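Long-range contacts in putative pyridoxal phosphate-dependent transferase (Clostridium difficile, PDB 4DQ6), which binds pyridoxal-5'-phosphate and belongs to the class I and II aminotransferase family of pyridoxal phosphate-dependent enzymes, its exact function remaining unassigned: residues L35-A40 / G350-N355; F168-P173 / I217-I222; I209-H214 / Y298-I303. One frame throughout, in Å; residues are numbered along the deposited sequence.

Contact 1 of 3, residues L35-A40 / G350-N355; sequences LPMWVA and GKVALN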
loop_
_atom_site.group_PDB
_atom_site.type_symbol
_atom_site.label_atom_id
_atom_site.label_comp_id
_atom_site.label_asym_id
_atom_site.label_seq_id
_atom_site.Cartn_x
_atom_site.Cartn_y
_atom_site.Cartn_z
ATOM N N LEU A 35 20.891 -17.426 -12.473
ATOM C CA LEU A 35 20.109 -16.809 -13.541
ATOM C C LEU A 35 18.637 -16.912 -13.084
ATOM O O LEU A 35 18.141 -18.007 -12.926
ATOM C CB LEU A 35 20.291 -17.561 -14.866
ATOM C CG LEU A 35 19.668 -16.985 -16.162
ATOM C CD1 LEU A 35 20.432 -17.438 -17.406
ATOM C CD2 LEU A 35 18.225 -17.403 -16.324
ATOM N N PRO A 36 17.957 -15.780 -12.913
ATOM C CA PRO A 36 16.611 -15.845 -12.304
ATOM C C PRO A 36 15.495 -16.066 -13.320
ATOM O O PRO A 36 15.316 -15.287 -14.254
ATOM C CB PRO A 36 16.489 -14.462 -11.647
ATOM C CG PRO A 36 17.273 -13.600 -12.549
ATOM C CD PRO A 36 18.451 -14.397 -12.998
ATOM N N MET A 37 14.695 -17.102 -13.106
ATOM C CA MET A 37 13.541 -17.370 -13.940
ATOM C C MET A 37 12.351 -17.735 -13.069
ATOM O O MET A 37 11.523 -18.602 -13.456
ATOM C CB MET A 37 13.833 -18.546 -14.885
ATOM C CG MET A 37 15.064 -18.378 -15.758
ATOM S SD MET A 37 14.932 -17.132 -17.054
ATOM C CE MET A 37 13.910 -17.977 -18.283
ATOM N N TRP A 38 12.272 -17.092 -11.926
ATOM C CA TRP A 38 11.369 -17.578 -10.875
ATOM C C TRP A 38 10.225 -16.607 -10.702
ATOM O O TRP A 38 9.171 -16.743 -11.357
ATOM C CB TRP A 38 12.178 -17.929 -9.597
ATOM C CG TRP A 38 12.940 -16.773 -8.948
ATOM C CD1 TRP A 38 13.995 -16.010 -9.480
ATOM C CD2 TRP A 38 12.761 -16.268 -7.590
ATOM N NE1 TRP A 38 14.412 -15.072 -8.586
ATOM C CE2 TRP A 38 13.725 -15.192 -7.422
ATOM C CE3 TRP A 38 11.895 -16.571 -6.528
ATOM C CZ2 TRP A 38 13.829 -14.466 -6.255
ATOM C CZ3 TRP A 38 11.997 -15.820 -5.356
ATOM C CH2 TRP A 38 12.969 -14.803 -5.206
ATOM N N VAL A 39 10.429 -15.565 -9.905
ATOM C CA VAL A 39 9.403 -14.535 -9.620
ATOM C C VAL A 39 8.697 -14.051 -10.889
ATOM O O VAL A 39 9.367 -13.682 -11.882
ATOM C CB VAL A 39 10.123 -13.324 -8.950
ATOM C CG1 VAL A 39 9.377 -11.985 -9.188
ATOM C CG2 VAL A 39 10.381 -13.623 -7.476
ATOM N N ALA A 40 7.378 -13.920 -10.865
ATOM C CA ALA A 40 6.579 -13.434 -11.995
ATOM C C ALA A 40 6.560 -11.906 -12.097
ATOM O O ALA A 40 5.551 -11.246 -11.837
ATOM C CB ALA A 40 5.131 -14.007 -11.866
ATOM N N GLY A 350 23.260 -26.279 -12.340
ATOM C CA GLY A 350 22.744 -25.359 -13.359
ATOM C C GLY A 350 23.015 -23.884 -13.115
ATOM O O GLY A 350 23.193 -23.118 -14.052
ATOM N N LYS A 351 23.012 -23.494 -11.850
ATOM C CA LYS A 351 23.056 -22.078 -11.437
ATOM C C LYS A 351 21.866 -21.303 -12.043
ATOM O O LYS A 351 21.997 -20.236 -12.622
ATOM C CB LYS A 351 24.372 -21.415 -11.791
ATOM C CG LYS A 351 25.626 -22.054 -11.194
ATOM C CD LYS A 351 26.775 -21.047 -11.117
ATOM C CE LYS A 351 27.135 -20.410 -12.468
ATOM N NZ LYS A 351 28.212 -19.346 -12.455
ATOM N N VAL A 352 20.688 -21.867 -11.864
ATOM C CA VAL A 352 19.470 -21.265 -12.409
ATOM C C VAL A 352 18.389 -21.357 -11.333
ATOM O O VAL A 352 18.360 -22.322 -10.597
ATOM C CB VAL A 352 19.060 -21.946 -13.761
ATOM C CG1 VAL A 352 18.781 -23.430 -13.560
ATOM C CG2 VAL A 352 17.928 -21.185 -14.456
ATOM N N ALA A 353 17.569 -20.305 -11.245
ATOM C CA ALA A 353 16.523 -20.197 -10.220
ATOM C C ALA A 353 15.152 -20.331 -10.844
ATOM O O ALA A 353 14.686 -19.455 -11.509
ATOM C CB ALA A 353 16.664 -18.856 -9.515
ATOM N N LEU A 354 14.522 -21.484 -10.630
ATOM C CA LEU A 354 13.156 -21.738 -11.054
ATOM C C LEU A 354 12.263 -21.812 -9.805
ATOM O O LEU A 354 12.762 -21.951 -8.676
ATOM C CB LEU A 354 13.087 -23.083 -11.784
ATOM C CG LEU A 354 14.140 -23.358 -12.859
ATOM C CD1 LEU A 354 13.865 -24.718 -13.500
ATOM C CD2 LEU A 354 14.184 -22.245 -13.864
ATOM N N ASN A 355 10.951 -21.764 -10.001
ATOM C CA ASN A 355 10.041 -21.956 -8.848
ATOM C C ASN A 355 9.805 -23.436 -8.634
ATOM O O ASN A 355 9.265 -24.142 -9.528
ATOM C CB ASN A 355 8.708 -21.262 -9.061
ATOM C CG ASN A 355 8.761 -19.776 -8.899
ATOM O OD1 ASN A 355 9.158 -19.050 -9.829
ATOM N ND2 ASN A 355 8.206 -19.280 -7.792
#
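The carbonyl oxygen of K351 is gripped by two donors: L35 N, across the contact at 3.0 Å with an N-H...O angle of 171°, and R385 NH1. The first of these bonds begins a two-stranded parallel sheet of strands 35-36 and 352-353, a small pairing that joins the N-terminal part of the chain to its C-terminal part in a class I and II aminotransferase fold. Its register is set by two more backbone bonds: A353 N donates to L35 O (2.9 Å), and M37 N to A353 O at 2.8 Å. L35 O is also approached by V352, whose CA lies 3.6 Å from it in a CA-H...O contact. The touching parts run only 14° apart end to end, which supports the parallel assignment.

L35 and V352 share one face, where CD2 of L35 meets CG2 of V352 at 4.2 Å. This V352 methyl also receives M37 CG. M37 CB touches CD2 of L354, while helix 376-390 packs against L35 and M37 through A382. P36 and A353 face the other way, toward M25 of helix 25-29. There W38 has its CG between its own backbone N and carbonyl carbon (chi1 61°), which brings the indole beside A353. W38 NE1 donates to K21 O, and Y29 meets the indole edge-to-face. R369 NH2 donates to W38 O and, weakly, to N355 OD1, a shared donor for two oxygens that cannot bond each other. V39 CG2 sits 3.3 Å above the indole plane, toward the rim; across the contact, W38 CD1 approaches A353 CB obliquely at 3.9 Å.

Contact 2 of 3, residues F168-P173 / I217-I222; sequences FILCNP and IPMASI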
loop_
_atom_site.group_PDB
_atom_site.type_symbol
_atom_site.label_atom_id
_atom_site.label_comp_id
_atom_site.label_asym_id
_atom_site.label_seq_id
_atom_site.Cartn_x
_atom_site.Cartn_y
_atom_site.Cartn_z
ATOM N N PHE A 168 -14.967 -20.098 -2.446
ATOM C CA PHE A 168 -14.137 -20.808 -3.387
ATOM C C PHE A 168 -13.227 -19.807 -4.033
ATOM O O PHE A 168 -13.742 -18.790 -4.580
ATOM C CB PHE A 168 -15.028 -21.547 -4.424
ATOM C CG PHE A 168 -14.254 -22.441 -5.373
ATOM C CD1 PHE A 168 -13.491 -21.876 -6.389
ATOM C CD2 PHE A 168 -14.312 -23.869 -5.259
ATOM C CE1 PHE A 168 -12.800 -22.700 -7.260
ATOM C CE2 PHE A 168 -13.583 -24.676 -6.124
ATOM C CZ PHE A 168 -12.834 -24.072 -7.119
ATOM N N ILE A 169 -11.918 -20.069 -3.960
ATOM C CA ILE A 169 -10.996 -19.123 -4.584
ATOM C C ILE A 169 -10.512 -19.763 -5.905
ATOM O O ILE A 169 -9.862 -20.825 -5.876
ATOM C CB ILE A 169 -9.783 -18.734 -3.685
ATOM C CG1 ILE A 169 -10.182 -18.386 -2.257
ATOM C CG2 ILE A 169 -8.993 -17.572 -4.350
ATOM C CD1 ILE A 169 -9.041 -17.936 -1.355
ATOM N N LEU A 170 -10.855 -19.118 -7.022
ATOM C CA LEU A 170 -10.647 -19.650 -8.337
ATOM C C LEU A 170 -9.477 -18.820 -8.915
ATOM O O LEU A 170 -9.383 -17.556 -8.734
ATOM C CB LEU A 170 -11.878 -19.454 -9.229
ATOM C CG LEU A 170 -11.734 -19.501 -10.758
ATOM C CD1 LEU A 170 -11.464 -20.954 -11.142
ATOM C CD2 LEU A 170 -12.966 -18.980 -11.460
ATOM N N CYS A 171 -8.523 -19.493 -9.589
ATOM C CA CYS A 171 -7.492 -18.817 -10.354
ATOM C C CYS A 171 -7.777 -18.949 -11.844
ATOM O O CYS A 171 -7.826 -20.059 -12.338
ATOM C CB CYS A 171 -6.140 -19.448 -9.994
ATOM S SG CYS A 171 -4.690 -18.439 -10.341
ATOM N N ASN A 172 -7.954 -17.814 -12.555
ATOM C CA ASN A 172 -8.394 -17.805 -13.965
ATOM C C ASN A 172 -7.825 -16.652 -14.715
ATOM O O ASN A 172 -8.331 -15.584 -14.571
ATOM C CB ASN A 172 -9.957 -17.764 -13.903
ATOM C CG ASN A 172 -10.669 -17.631 -15.234
ATOM O OD1 ASN A 172 -10.311 -18.289 -16.153
ATOM N ND2 ASN A 172 -11.795 -16.827 -15.277
ATOM N N PRO A 173 -6.797 -16.895 -15.544
ATOM C CA PRO A 173 -6.102 -18.156 -15.801
ATOM C C PRO A 173 -5.405 -18.756 -14.574
ATOM O O PRO A 173 -5.038 -18.018 -13.638
ATOM C CB PRO A 173 -5.038 -17.779 -16.839
ATOM C CG PRO A 173 -5.505 -16.505 -17.439
ATOM C CD PRO A 173 -6.295 -15.798 -16.406
ATOM N N ILE A 217 -12.382 -15.601 -20.207
ATOM C CA ILE A 217 -13.797 -15.423 -19.826
ATOM C C ILE A 217 -13.867 -15.088 -18.337
ATOM O O ILE A 217 -13.590 -15.961 -17.514
ATOM C CB ILE A 217 -14.581 -16.742 -20.030
ATOM C CG1 ILE A 217 -14.413 -17.289 -21.443
ATOM C CG2 ILE A 217 -16.043 -16.565 -19.643
ATOM C CD1 ILE A 217 -14.853 -16.379 -22.549
ATOM N N PRO A 218 -14.220 -13.866 -17.960
ATOM C CA PRO A 218 -14.392 -13.550 -16.567
ATOM C C PRO A 218 -15.544 -14.414 -16.062
ATOM O O PRO A 218 -16.627 -14.437 -16.655
ATOM C CB PRO A 218 -14.686 -12.035 -16.571
ATOM C CG PRO A 218 -14.123 -11.583 -17.894
ATOM C CD PRO A 218 -14.338 -12.692 -18.819
ATOM N N MET A 219 -15.336 -15.031 -14.911
ATOM C CA MET A 219 -16.391 -15.837 -14.369
ATOM C C MET A 219 -17.685 -15.060 -14.171
ATOM O O MET A 219 -18.796 -15.544 -14.429
ATOM C CB MET A 219 -15.906 -16.416 -13.046
ATOM C CG MET A 219 -16.956 -17.135 -12.210
ATOM S SD MET A 219 -17.699 -18.640 -12.929
ATOM C CE MET A 219 -16.704 -19.877 -12.092
ATOM N N ALA A 220 -17.559 -13.854 -13.655
ATOM C CA ALA A 220 -18.729 -13.021 -13.372
ATOM C C ALA A 220 -19.464 -12.569 -14.627
ATOM O O ALA A 220 -20.594 -12.085 -14.518
ATOM C CB ALA A 220 -18.271 -11.768 -12.613
ATOM N N SER A 221 -18.857 -12.720 -15.803
ATOM C CA SER A 221 -19.404 -12.217 -17.060
ATOM C C SER A 221 -20.407 -13.180 -17.727
ATOM O O SER A 221 -21.056 -12.844 -18.715
ATOM C CB SER A 221 -18.278 -11.912 -18.066
ATOM O OG SER A 221 -17.740 -13.090 -18.657
ATOM N N ILE A 222 -20.476 -14.399 -17.204
ATOM C CA ILE A 222 -21.201 -15.488 -17.895
ATOM C C ILE A 222 -22.730 -15.352 -17.824
ATOM O O ILE A 222 -23.428 -15.647 -18.801
ATOM C CB ILE A 222 -20.741 -16.853 -17.370
ATOM C CG1 ILE A 222 -19.271 -17.025 -17.753
ATOM C CG2 ILE A 222 -21.601 -18.014 -17.934
ATOM C CD1 ILE A 222 -18.654 -18.270 -17.127
HETATM O O HOH W 1 -11.093 -18.027 -19.115
#
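Strand 165-171 and the loop that carries 217-222 stay well apart as backbones, the nearest CA atoms, those of N172 and P218, being 7.8 Å from each other, so side chains bridge the gap. The amide of N172 does most of this. With CG anti to the backbone N (chi1 175°), it extends toward I217 and gives ND2 to I217 O at 3.0 Å, with an N-H...O angle of 157°. The acceptor lies nearly in the amide plane, though the donor is tilted 28° from the carbonyl plane of I217. On its other branch, N172 OD1 accepts from a water that in turn accepts from I217 N, so both polar atoms of the amide address the backbone of one residue. E204 OE2 accepts from M219 N and, weakly, from N172 ND2.

Earlier on the strand L170 CD2 meets M219 CE at 3.9 Å, the two side chains crossing obliquely, with L189 of helix 183-195 packed against both. The strand ends at C171, which touches pyridoxal-5'-phosphate, and the peptide bond before P173 is cis. A cofactor pocket at the C-terminal ends of the parallel strands of the central sheet is typical of the aminotransferase fold.

Contact 3 of 3, residues I209-H214 / Y298-I303; sequences IILKKH and YLESNI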
loop_
_atom_site.group_PDB
_atom_site.type_symbol
_atom_site.label_atom_id
_atom_site.label_comp_id
_atom_site.label_asym_id
_atom_site.label_seq_id
_atom_site.Cartn_x
_atom_site.Cartn_y
_atom_site.Cartn_z
ATOM N N ILE A 209 -2.979 -12.010 -20.315
ATOM C CA ILE A 209 -1.860 -12.782 -20.833
ATOM C C ILE A 209 -2.383 -14.098 -21.377
ATOM O O ILE A 209 -2.391 -15.136 -20.695
ATOM C CB ILE A 209 -0.739 -12.943 -19.789
ATOM C CG1 ILE A 209 -0.279 -11.526 -19.288
ATOM C CG2 ILE A 209 0.434 -13.707 -20.418
ATOM C CD1 ILE A 209 0.573 -11.639 -18.035
ATOM N N ILE A 210 -2.937 -14.004 -22.560
ATOM C CA ILE A 210 -3.635 -15.083 -23.234
ATOM C C ILE A 210 -3.066 -15.358 -24.587
ATOM O O ILE A 210 -2.814 -14.415 -25.340
ATOM C CB ILE A 210 -5.141 -14.733 -23.377
ATOM C CG1 ILE A 210 -5.771 -14.251 -22.058
ATOM C CG2 ILE A 210 -5.919 -15.899 -23.968
ATOM C CD1 ILE A 210 -5.853 -15.311 -20.940
ATOM N N LEU A 211 -2.786 -16.609 -24.893
ATOM C CA LEU A 211 -2.133 -16.976 -26.146
ATOM C C LEU A 211 -3.152 -17.203 -27.248
ATOM O O LEU A 211 -4.402 -17.228 -26.996
ATOM C CB LEU A 211 -1.243 -18.213 -25.912
ATOM C CG LEU A 211 -0.090 -18.070 -24.934
ATOM C CD1 LEU A 211 0.914 -19.199 -25.056
ATOM C CD2 LEU A 211 0.567 -16.728 -25.177
ATOM N N LYS A 212 -2.649 -17.322 -28.477
ATOM C CA LYS A 212 -3.518 -17.512 -29.625
ATOM C C LYS A 212 -4.449 -18.709 -29.485
ATOM O O LYS A 212 -4.088 -19.719 -28.894
ATOM C CB LYS A 212 -2.656 -17.665 -30.920
ATOM C CG LYS A 212 -1.993 -16.370 -31.312
ATOM C CD LYS A 212 -0.927 -16.568 -32.396
ATOM C CE LYS A 212 -0.185 -15.267 -32.774
ATOM N NZ LYS A 212 1.250 -15.185 -32.298
ATOM N N LYS A 213 -5.671 -18.557 -30.007
ATOM C CA LYS A 213 -6.717 -19.577 -30.012
ATOM C C LYS A 213 -7.321 -19.802 -28.634
ATOM O O LYS A 213 -8.028 -20.808 -28.398
ATOM C CB LYS A 213 -6.230 -20.888 -30.647
ATOM C CG LYS A 213 -5.758 -20.714 -32.078
ATOM C CD LYS A 213 -6.036 -21.946 -32.950
ATOM C CE LYS A 213 -5.339 -23.216 -32.456
ATOM N NZ LYS A 213 -5.456 -24.373 -33.419
ATOM N N HIS A 214 -7.047 -18.900 -27.699
ATOM C CA HIS A 214 -7.710 -18.923 -26.375
ATOM C C HIS A 214 -8.258 -17.575 -26.041
ATOM O O HIS A 214 -7.879 -16.570 -26.636
ATOM C CB HIS A 214 -6.735 -19.395 -25.291
ATOM C CG HIS A 214 -6.221 -20.746 -25.582
ATOM N ND1 HIS A 214 -6.944 -21.850 -25.347
ATOM C CD2 HIS A 214 -5.072 -21.147 -26.264
ATOM C CE1 HIS A 214 -6.283 -22.925 -25.879
ATOM N NE2 HIS A 214 -5.120 -22.505 -26.375
ATOM N N TYR A 298 5.725 -11.895 -28.928
ATOM C CA TYR A 298 7.041 -12.240 -28.444
ATOM C C TYR A 298 7.007 -13.422 -27.457
ATOM O O TYR A 298 7.802 -14.298 -27.550
ATOM C CB TYR A 298 7.732 -11.005 -27.871
ATOM C CG TYR A 298 9.235 -11.174 -27.700
ATOM C CD1 TYR A 298 10.057 -10.918 -28.742
ATOM C CD2 TYR A 298 9.804 -11.728 -26.548
ATOM C CE1 TYR A 298 11.433 -11.039 -28.656
ATOM C CE2 TYR A 298 11.210 -11.858 -26.418
ATOM C CZ TYR A 298 12.020 -11.525 -27.505
ATOM O OH TYR A 298 13.399 -11.695 -27.353
ATOM N N LEU A 299 6.040 -13.408 -26.527
ATOM C CA LEU A 299 5.918 -14.445 -25.554
ATOM C C LEU A 299 5.606 -15.754 -26.210
ATOM O O LEU A 299 6.201 -16.757 -25.859
ATOM C CB LEU A 299 4.782 -14.074 -24.618
ATOM C CG LEU A 299 4.414 -15.148 -23.632
ATOM C CD1 LEU A 299 5.623 -15.355 -22.762
ATOM C CD2 LEU A 299 3.197 -14.642 -22.863
ATOM N N GLU A 300 4.656 -15.756 -27.137
ATOM C CA GLU A 300 4.294 -17.011 -27.755
ATOM C C GLU A 300 5.451 -17.605 -28.538
ATOM O O GLU A 300 5.677 -18.826 -28.543
ATOM C CB GLU A 300 3.043 -16.887 -28.605
ATOM C CG GLU A 300 2.513 -18.271 -29.017
ATOM C CD GLU A 300 0.982 -18.377 -29.162
ATOM O OE1 GLU A 300 0.261 -17.362 -28.976
ATOM O OE2 GLU A 300 0.515 -19.526 -29.469
ATOM N N SER A 301 6.239 -16.753 -29.162
ATOM C CA SER A 301 7.441 -17.254 -29.810
ATOM C C SER A 301 8.448 -17.847 -28.832
ATOM O O SER A 301 8.991 -18.931 -29.036
ATOM C CB SER A 301 8.043 -16.111 -30.588
ATOM O OG SER A 301 9.162 -16.547 -31.356
ATOM N N ASN A 302 8.697 -17.159 -27.717
ATOM C CA ASN A 302 9.519 -17.726 -26.607
ATOM C C ASN A 302 9.011 -19.103 -26.172
ATOM O O ASN A 302 9.794 -19.982 -25.923
ATOM C CB ASN A 302 9.586 -16.813 -25.373
ATOM C CG ASN A 302 10.760 -15.811 -25.401
ATOM O OD1 ASN A 302 11.497 -15.643 -26.440
ATOM N ND2 ASN A 302 10.873 -15.041 -24.313
ATOM N N ILE A 303 7.680 -19.214 -25.984
ATOM C CA ILE A 303 7.075 -20.463 -25.517
ATOM C C ILE A 303 7.315 -21.591 -26.521
ATOM O O ILE A 303 7.790 -22.663 -26.164
ATOM C CB ILE A 303 5.600 -20.233 -25.219
ATOM C CG1 ILE A 303 5.435 -19.465 -23.924
ATOM C CG2 ILE A 303 4.895 -21.579 -25.167
ATOM C CD1 ILE A 303 4.061 -18.842 -23.720
HETATM O O HOH W 2 -1.587 -20.730 -28.520
#
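I209 begins the meeting with helix 289-313: its CG2 touches L299 CD2 at 3.8 Å, the two side chains crossing at about a right angle. Y326 lies against both residues. The next residue, I210, turns its CB from the helix.

L211 points toward the helix and divides its branches between two neighbours. CD2 meets L299 CD2, while CD1 reaches I303 CD1 tip to tip at 3.4 Å, closer than usual for methyl carbons and a sign of tight local packing. The L211 CB lies 3.5 Å from E300 OE1, so the carboxylate borders this apolar patch.

K212 N helps to fix that carboxylate: it donates to E300 OE1 at 3.0 Å, almost straight at 174°, and is received on the syn lone pair of OE1. A chi1 of -168° carries the E300 chain out from the helix, and the bend at chi2 turns the carboxylate to the loop. In this aminotransferase fold the loop after strand 199-203 of the central sheet thus rests on the long helix 289-313. E300 OE2 has its own partners, a salt bridge to K321 NZ and a water that donates to it and to K212 O; these contacts would be expected to favour the carboxylate form.

The methylenes of K212 lie against OE1 of E300, with CG 3.4 Å from it. The K212 NZ forms a salt bridge with E297, and remains 4.1 Å from E300 OE1, beyond salt-bridge range. From L211 the chain makes a type II beta turn, closed by H214 N donating to L211 O.

Overall arrangement
From the N terminus, 35-40 waits until 350-355 to close contact 1, which joins strand 35-36 to strand 352-353, just after helix 339-350; the 309 intervening residues contain both other contacts. Strand 165-171 leads to 168-173, and contact 2 closes when the chain returns at 217-222, joining that strand of the central sheet to the loop between strand 199-203 and helix 224-228. Segment 209-214 comes between these two and pairs only later with 298-303, so contacts 2 and 3 cross. They also touch, P173 CG lying 3.7 Å from I210 CD1. Contact 3 joins the same loop to helix 289-313. Contacts 1 and 2 lie on opposite sides of the chain's centre.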